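Local coordinates for transcriptional regulator, TetR family (Cytophaga hutchinsonii, PDB 3EUP), which probably binds DNA as a dimer and regulates transcription, as TetR-family repressors do, with a C-terminal domain that is likely to sense a ligand, at residues V90-S93 and M94-A98; C108-L111 and N112-E116; D155-V158 and T159-A162. All blocks are in the same frame, centred on the assembly; numbering follows the deposited sequence.

Interaction 1. Residues V90-S93 and M94-A98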
loop_
_atom_site.group_PDB
_atom_site.type_symbol
_atom_site.label_atom_id
_atom_site.label_comp_id
_atom_site.label_asym_id
_atom_site.label_seq_id
_atom_site.Cartn_x
_atom_site.Cartn_y
_atom_site.Cartn_z
ATOM N N VAL A 90 -9.460 15.997 6.179
ATOM C CA VAL A 90 -10.314 15.863 4.994
ATOM C C VAL A 90 -10.210 14.465 4.298
ATOM O O VAL A 90 -10.961 14.183 3.365
ATOM C CB VAL A 90 -9.950 16.936 3.972
ATOM C CG1 VAL A 90 -10.185 18.373 4.551
ATOM C CG2 VAL A 90 -8.483 16.745 3.533
ATOM N N TYR A 91 -9.291 13.603 4.747
ATOM C CA TYR A 91 -8.966 12.346 4.044
ATOM C C TYR A 91 -10.131 11.362 3.992
ATOM O O TYR A 91 -10.476 10.855 2.941
ATOM C CB TYR A 91 -7.665 11.731 4.631
ATOM C CG TYR A 91 -6.520 12.709 4.411
ATOM C CD1 TYR A 91 -5.925 12.833 3.168
ATOM C CD2 TYR A 91 -6.137 13.611 5.418
ATOM C CE1 TYR A 91 -4.944 13.761 2.951
ATOM C CE2 TYR A 91 -5.164 14.554 5.198
ATOM C CZ TYR A 91 -4.569 14.624 3.969
ATOM O OH TYR A 91 -3.616 15.568 3.728
ATOM N N SER A 92 -10.780 11.128 5.111
ATOM C CA SER A 92 -11.917 10.233 5.104
ATOM C C SER A 92 -13.020 10.635 4.103
ATOM O O SER A 92 -13.585 9.785 3.402
ATOM C CB SER A 92 -12.553 10.125 6.477
ATOM O OG SER A 92 -13.599 9.205 6.362
ATOM N N SER A 93 -13.324 11.921 4.010
ATOM C CA SER A 93 -14.399 12.296 3.123
ATOM C C SER A 93 -13.870 12.183 1.685
ATOM O O SER A 93 -14.587 11.716 0.806
ATOM C CB SER A 93 -14.973 13.679 3.464
ATOM O OG SER A 93 -14.214 14.676 2.833
ATOM N N MET A 94 -12.604 12.522 1.458
ATOM C CA MET A 94 -12.058 12.404 0.118
ATOM C C MET A 94 -12.112 10.961 -0.404
ATOM O O MET A 94 -12.472 10.735 -1.574
ATOM C CB MET A 94 -10.649 12.971 0.074
ATOM C CG MET A 94 -10.038 13.005 -1.307
ATOM S SD MET A 94 -8.331 13.686 -1.282
ATOM C CE MET A 94 -8.277 14.605 0.331
ATOM N N TYR A 95 -11.784 9.980 0.449
ATOM C CA TYR A 95 -11.700 8.588 -0.003
ATOM C C TYR A 95 -13.040 7.858 0.054
ATOM O O TYR A 95 -13.300 7.014 -0.788
ATOM C CB TYR A 95 -10.653 7.780 0.794
ATOM C CG TYR A 95 -10.499 6.332 0.309
ATOM C CD1 TYR A 95 -9.846 6.050 -0.873
ATOM C CD2 TYR A 95 -11.053 5.274 1.025
ATOM C CE1 TYR A 95 -9.695 4.739 -1.324
ATOM C CE2 TYR A 95 -10.951 3.966 0.576
ATOM C CZ TYR A 95 -10.263 3.705 -0.583
ATOM O OH TYR A 95 -10.121 2.430 -1.053
ATOM N N ASN A 96 -13.873 8.149 1.050
ATOM C CA ASN A 96 -15.132 7.418 1.217
ATOM C C ASN A 96 -16.385 8.038 0.577
ATOM O O ASN A 96 -17.361 7.319 0.374
ATOM C CB ASN A 96 -15.444 7.202 2.714
ATOM C CG ASN A 96 -14.330 6.427 3.454
ATOM O OD1 ASN A 96 -13.609 6.965 4.339
ATOM N ND2 ASN A 96 -14.205 5.160 3.106
ATOM N N ASP A 97 -16.408 9.352 0.318
ATOM C CA ASP A 97 -17.670 9.993 -0.144
ATOM C C ASP A 97 -18.054 9.525 -1.529
ATOM O O ASP A 97 -17.182 9.184 -2.321
ATOM C CB ASP A 97 -17.586 11.531 -0.139
ATOM C CG ASP A 97 -17.699 12.147 1.272
ATOM O OD1 ASP A 97 -17.964 11.430 2.261
ATOM O OD2 ASP A 97 -17.511 13.368 1.391
ATOM N N ALA A 98 -19.364 9.520 -1.831
ATOM C CA ALA A 98 -19.852 9.136 -3.155
ATOM C C ALA A 98 -19.202 7.819 -3.595
ATOM O O ALA A 98 -18.814 7.630 -4.767
ATOM C CB ALA A 98 -19.592 10.256 -4.168
#
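Four successive backbone bonds, Met94 N to Val90 O (3.0 Å), Tyr95 N to Tyr91 O (2.9 Å), Asn96 N to Ser92 O and Asp97 N to Ser93 O, each reaching the carbonyl four residues earlier, join Val90-Ser93 to Met94-Ala98 into the short helix 91-96. Asp97 is the first residue to leave helical geometry, so the last of these bonds lies at the C-terminal end of the helix.

Met94 carries the apolar side of the contact. Its CG stands anti to the backbone N (chi1 -175°), and the chain then bends at the thioether (chi3 -19°), which swings CE back toward the previous turn. There CE lies 3.9 Å from Val90 CG2 and 4.1 Å from Tyr91 CD1. It meets the Tyr91 ring obliquely. Val90 CG2 itself sits over the centre of one face of that ring, 4.2 Å above its plane. The methionine and the tyrosine run side by side in the same direction.

This cluster belongs to the helical C-terminal domain, which in TetR relatives binds ligands and mediates dimerisation. Met94 and Tyr91 face Leu74 of helix 55-78, and Tyr91 also packs on Met165 and Val169 of helix 158-179. The phenol oxygen of Tyr91 is hydrogen-bonded to Trp135 NE1.

The serine side is more polar and partly exposed. Ser93 OG makes a weak bond of 3.3 Å back to Val90 O, which therefore takes two donors. Asp97 folds back over Ser93, with OD2 at 3.3 Å from Ser93 CB.

Interaction 2. Residues C108-L111 and N112-E116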
loop_
_atom_site.group_PDB
_atom_site.type_symbol
_atom_site.label_atom_id
_atom_site.label_comp_id
_atom_site.label_asym_id
_atom_site.label_seq_id
_atom_site.Cartn_x
_atom_site.Cartn_y
_atom_site.Cartn_z
ATOM N N CYS A 108 -5.665 4.734 -4.909
ATOM C CA CYS A 108 -4.595 5.688 -4.734
ATOM C C CYS A 108 -3.461 5.365 -5.683
ATOM O O CYS A 108 -2.887 4.278 -5.604
ATOM C CB CYS A 108 -4.050 5.685 -3.310
ATOM S SG CYS A 108 -2.740 6.888 -3.042
ATOM N N PRO A 109 -3.133 6.312 -6.591
ATOM C CA PRO A 109 -2.015 6.057 -7.497
ATOM C C PRO A 109 -0.650 5.972 -6.796
ATOM O O PRO A 109 0.293 5.363 -7.328
ATOM C CB PRO A 109 -2.065 7.221 -8.470
ATOM C CG PRO A 109 -2.840 8.304 -7.774
ATOM C CD PRO A 109 -3.810 7.594 -6.866
ATOM N N LEU A 110 -0.530 6.581 -5.616
ATOM C CA LEU A 110 0.746 6.611 -4.941
ATOM C C LEU A 110 1.013 5.215 -4.388
ATOM O O LEU A 110 2.091 4.629 -4.593
ATOM C CB LEU A 110 0.716 7.700 -3.871
ATOM C CG LEU A 110 1.823 7.850 -2.869
ATOM C CD1 LEU A 110 1.581 9.151 -2.066
ATOM C CD2 LEU A 110 1.853 6.620 -1.984
ATOM N N LEU A 111 -0.015 4.661 -3.744
ATOM C CA LEU A 111 0.038 3.297 -3.296
ATOM C C LEU A 111 0.225 2.366 -4.481
ATOM O O LEU A 111 1.091 1.552 -4.466
ATOM C CB LEU A 111 -1.272 3.045 -2.559
ATOM C CG LEU A 111 -1.544 1.841 -1.746
ATOM C CD1 LEU A 111 -0.479 1.601 -0.648
ATOM C CD2 LEU A 111 -2.974 2.034 -1.130
ATOM N N ASN A 112 -0.553 2.523 -5.549
ATOM C CA ASN A 112 -0.536 1.590 -6.640
ATOM C C ASN A 112 0.749 1.644 -7.417
ATOM O O ASN A 112 1.281 0.589 -7.875
ATOM C CB ASN A 112 -1.704 1.828 -7.609
ATOM C CG ASN A 112 -3.057 1.713 -6.934
ATOM O OD1 ASN A 112 -3.168 1.264 -5.774
ATOM N ND2 ASN A 112 -4.094 2.199 -7.623
ATOM N N THR A 113 1.273 2.849 -7.585
ATOM C CA THR A 113 2.524 3.012 -8.347
ATOM C C THR A 113 3.756 2.514 -7.566
ATOM O O THR A 113 4.674 1.849 -8.125
ATOM C CB THR A 113 2.685 4.467 -8.872
ATOM O OG1 THR A 113 1.651 4.716 -9.820
ATOM C CG2 THR A 113 4.044 4.721 -9.523
ATOM N N THR A 114 3.786 2.830 -6.278
ATOM C CA THR A 114 4.913 2.452 -5.458
ATOM C C THR A 114 5.093 0.914 -5.457
ATOM O O THR A 114 6.211 0.434 -5.573
ATOM C CB THR A 114 4.762 2.925 -3.962
ATOM O OG1 THR A 114 4.667 4.347 -3.912
ATOM C CG2 THR A 114 5.988 2.480 -3.114
ATOM N N ILE A 115 4.018 0.148 -5.304
ATOM C CA ILE A 115 4.125 -1.298 -5.183
ATOM C C ILE A 115 4.658 -1.901 -6.484
ATOM O O ILE A 115 5.477 -2.842 -6.484
ATOM C CB ILE A 115 2.729 -1.894 -4.806
ATOM C CG1 ILE A 115 2.237 -1.252 -3.523
ATOM C CG2 ILE A 115 2.810 -3.409 -4.613
ATOM C CD1 ILE A 115 3.144 -1.436 -2.337
ATOM N N GLU A 116 4.238 -1.346 -7.609
ATOM C CA GLU A 116 4.749 -1.840 -8.867
ATOM C C GLU A 116 6.207 -1.417 -9.144
ATOM O O GLU A 116 7.078 -2.260 -9.500
ATOM C CB GLU A 116 3.859 -1.402 -10.025
ATOM C CG GLU A 116 4.263 -2.184 -11.292
ATOM C CD GLU A 116 3.426 -1.912 -12.536
ATOM O OE1 GLU A 116 2.623 -0.924 -12.528
ATOM O OE2 GLU A 116 3.620 -2.686 -13.534
HETATM O O HOH W 1 -5.219 1.828 -4.304
#
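Thr114 grips the carbonyl of Leu110 with two donors. Leu110 O accepts from Thr114 OG1 at 2.7 Å and from Thr114 N at 3.0 Å. The two donors arrive from opposite faces of the carbonyl plane. Thr114 OG1 lies beside its own backbone N (chi1 -61°), and this turns the hydroxyl back along the helix to the carbonyl. The buried hydroxyl is thus satisfied within its own helix. Leu110 and Thr114 point the same way. One residue earlier, Thr113 N donates to Pro109 O at 2.7 Å. Ile115 N makes a weak bond to Leu111 O.

These bonds build the first turns of helix 109-117, in the all-helical C-terminal domain of this TetR-family regulator. Cys108 is the N-cap, with Pro109 in the first turn. Leu111 N points almost straight at Cys108 SG at 3.6 Å, a long capping bond whose sulfur position is less sure.

Asn112 tucks its amide back toward the start of the helix. A water bridges the two segments there, accepting from Cys108 N at 3.0 Å and donating to Asn112 OD1 at 2.6 Å. At the other end of the amide, Asn112 ND2 is hydrogen-bonded to Asn25 OD1 and to Gly106 O. These partners fix the rotation of the group.

Farther out, Leu110 packs on Trp67 of helix 55-78 and on Ile132 and Trp135 of helix 122-148. Leu111 and Asn112 pack on Ile115 of the second subunit, while Thr114 meets Leu174 of that subunit.

Interaction 3. Residues D155-V158 and T159-A162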
loop_
_atom_site.group_PDB
_atom_site.type_symbol
_atom_site.label_atom_id
_atom_site.label_comp_id
_atom_site.label_asym_id
_atom_site.label_seq_id
_atom_site.Cartn_x
_atom_site.Cartn_y
_atom_site.Cartn_z
ATOM N N ASP A 155 5.354 21.973 21.179
ATOM C CA ASP A 155 6.260 20.806 21.326
ATOM C C ASP A 155 5.992 19.677 20.297
ATOM O O ASP A 155 6.671 18.649 20.313
ATOM C CB ASP A 155 6.253 20.257 22.762
ATOM C CG ASP A 155 4.939 19.610 23.149
ATOM O OD1 ASP A 155 4.857 19.136 24.297
ATOM O OD2 ASP A 155 3.988 19.581 22.335
ATOM N N THR A 156 5.024 19.880 19.406
ATOM C CA THR A 156 4.656 18.874 18.411
ATOM C C THR A 156 5.829 18.463 17.512
ATOM O O THR A 156 6.522 19.320 16.965
ATOM C CB THR A 156 3.555 19.394 17.483
ATOM O OG1 THR A 156 2.414 19.775 18.254
ATOM C CG2 THR A 156 3.169 18.330 16.456
ATOM N N ASP A 157 6.028 17.156 17.336
ATOM C CA ASP A 157 7.016 16.684 16.367
ATOM C C ASP A 157 6.344 16.675 15.004
ATOM O O ASP A 157 5.718 15.683 14.612
ATOM C CB ASP A 157 7.501 15.300 16.724
ATOM C CG ASP A 157 8.602 14.807 15.801
ATOM O OD1 ASP A 157 8.849 15.385 14.700
ATOM O OD2 ASP A 157 9.241 13.818 16.205
ATOM N N VAL A 158 6.519 17.767 14.274
ATOM C CA VAL A 158 5.766 18.022 13.063
ATOM C C VAL A 158 6.056 16.980 11.991
ATOM O O VAL A 158 5.117 16.493 11.351
ATOM C CB VAL A 158 6.036 19.430 12.509
ATOM C CG1 VAL A 158 5.376 19.585 11.178
ATOM C CG2 VAL A 158 5.556 20.535 13.524
ATOM N N THR A 159 7.333 16.651 11.793
ATOM C CA THR A 159 7.717 15.644 10.783
ATOM C C THR A 159 7.143 14.276 11.117
ATOM O O THR A 159 6.549 13.596 10.245
ATOM C CB THR A 159 9.244 15.554 10.611
ATOM O OG1 THR A 159 9.717 16.791 10.108
ATOM C CG2 THR A 159 9.626 14.484 9.593
ATOM N N LYS A 160 7.305 13.852 12.371
ATOM C CA LYS A 160 6.701 12.598 12.832
ATOM C C LYS A 160 5.175 12.501 12.590
ATOM O O LYS A 160 4.666 11.463 12.113
ATOM C CB LYS A 160 6.975 12.330 14.319
ATOM C CG LYS A 160 6.246 11.094 14.838
ATOM C CD LYS A 160 6.740 10.591 16.180
ATOM C CE LYS A 160 6.021 11.201 17.348
ATOM N NZ LYS A 160 6.445 10.527 18.601
ATOM N N ILE A 161 4.449 13.554 12.927
ATOM C CA ILE A 161 3.003 13.592 12.720
ATOM C C ILE A 161 2.634 13.528 11.224
ATOM O O ILE A 161 1.730 12.779 10.816
ATOM C CB ILE A 161 2.325 14.834 13.383
ATOM C CG1 ILE A 161 2.293 14.663 14.900
ATOM C CG2 ILE A 161 0.874 14.988 12.875
ATOM C CD1 ILE A 161 3.584 15.018 15.542
ATOM N N ALA A 162 3.373 14.269 10.423
ATOM C CA ALA A 162 3.107 14.349 8.990
ATOM C C ALA A 162 3.299 12.960 8.327
ATOM O O ALA A 162 2.449 12.533 7.559
ATOM C CB ALA A 162 4.021 15.447 8.339
#
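Asp157 caps helix 158-179 from the N-cap position. Its OD1 accepts from Lys160 N at 3.2 Å, with an almost straight N-H (169°). The donor comes from above the carboxylate plane. The carboxylate gets there because CG is anti to the backbone N (chi1 -176°). Behind the cap, Ala162 N donates to Val158 O at 3.0 Å, a regular helical bond. With a valine in place of Asp157, the N-H of Lys160 would probably be left without its capping acceptor.

Among van der Waals contacts, Asp157 OD2 lies 3.3 Å from Lys160 CB, the two side chains crossing at about a right angle. Thr156 CG2 comes near Ile161 CD1, but the place of that methyl is doubtful.

The charges are set farther apart. Asp157 OD2 and Lys160 NZ are 4.9 Å from each other. The lysine instead forms salt bridges with Asp194 and Glu190 of the second subunit.

The capped end packs against helix 122-148, where Val158 touches Val140 and Ile143. Thr159 touches Lys136 of the same helix and also Tyr187 of the second subunit.

All three are local contacts within or at the start of a helix of the C-terminal domain, and none touches another. Interaction 2 is the most buried; its centre lies about 8 Å from the centre of the chain. Interactions 1 and 3 are partly buried, their centres about 13 and 22 Å from the chain centre. Interactions 1 and 2 hold short helices that follow each other in the chain, and both pack on helices 55-78 and 158-179. Interaction 3 starts helix 158-179 itself. Their chemistry differs accordingly: a methionine-tyrosine cluster in 1, a buried threonine hydroxyl and a partly exposed amide in 2, an aspartate cap in 3. Interactions 2 and 3 also reach the second subunit, 2 by packing and 3 by packing and the lysine's charge.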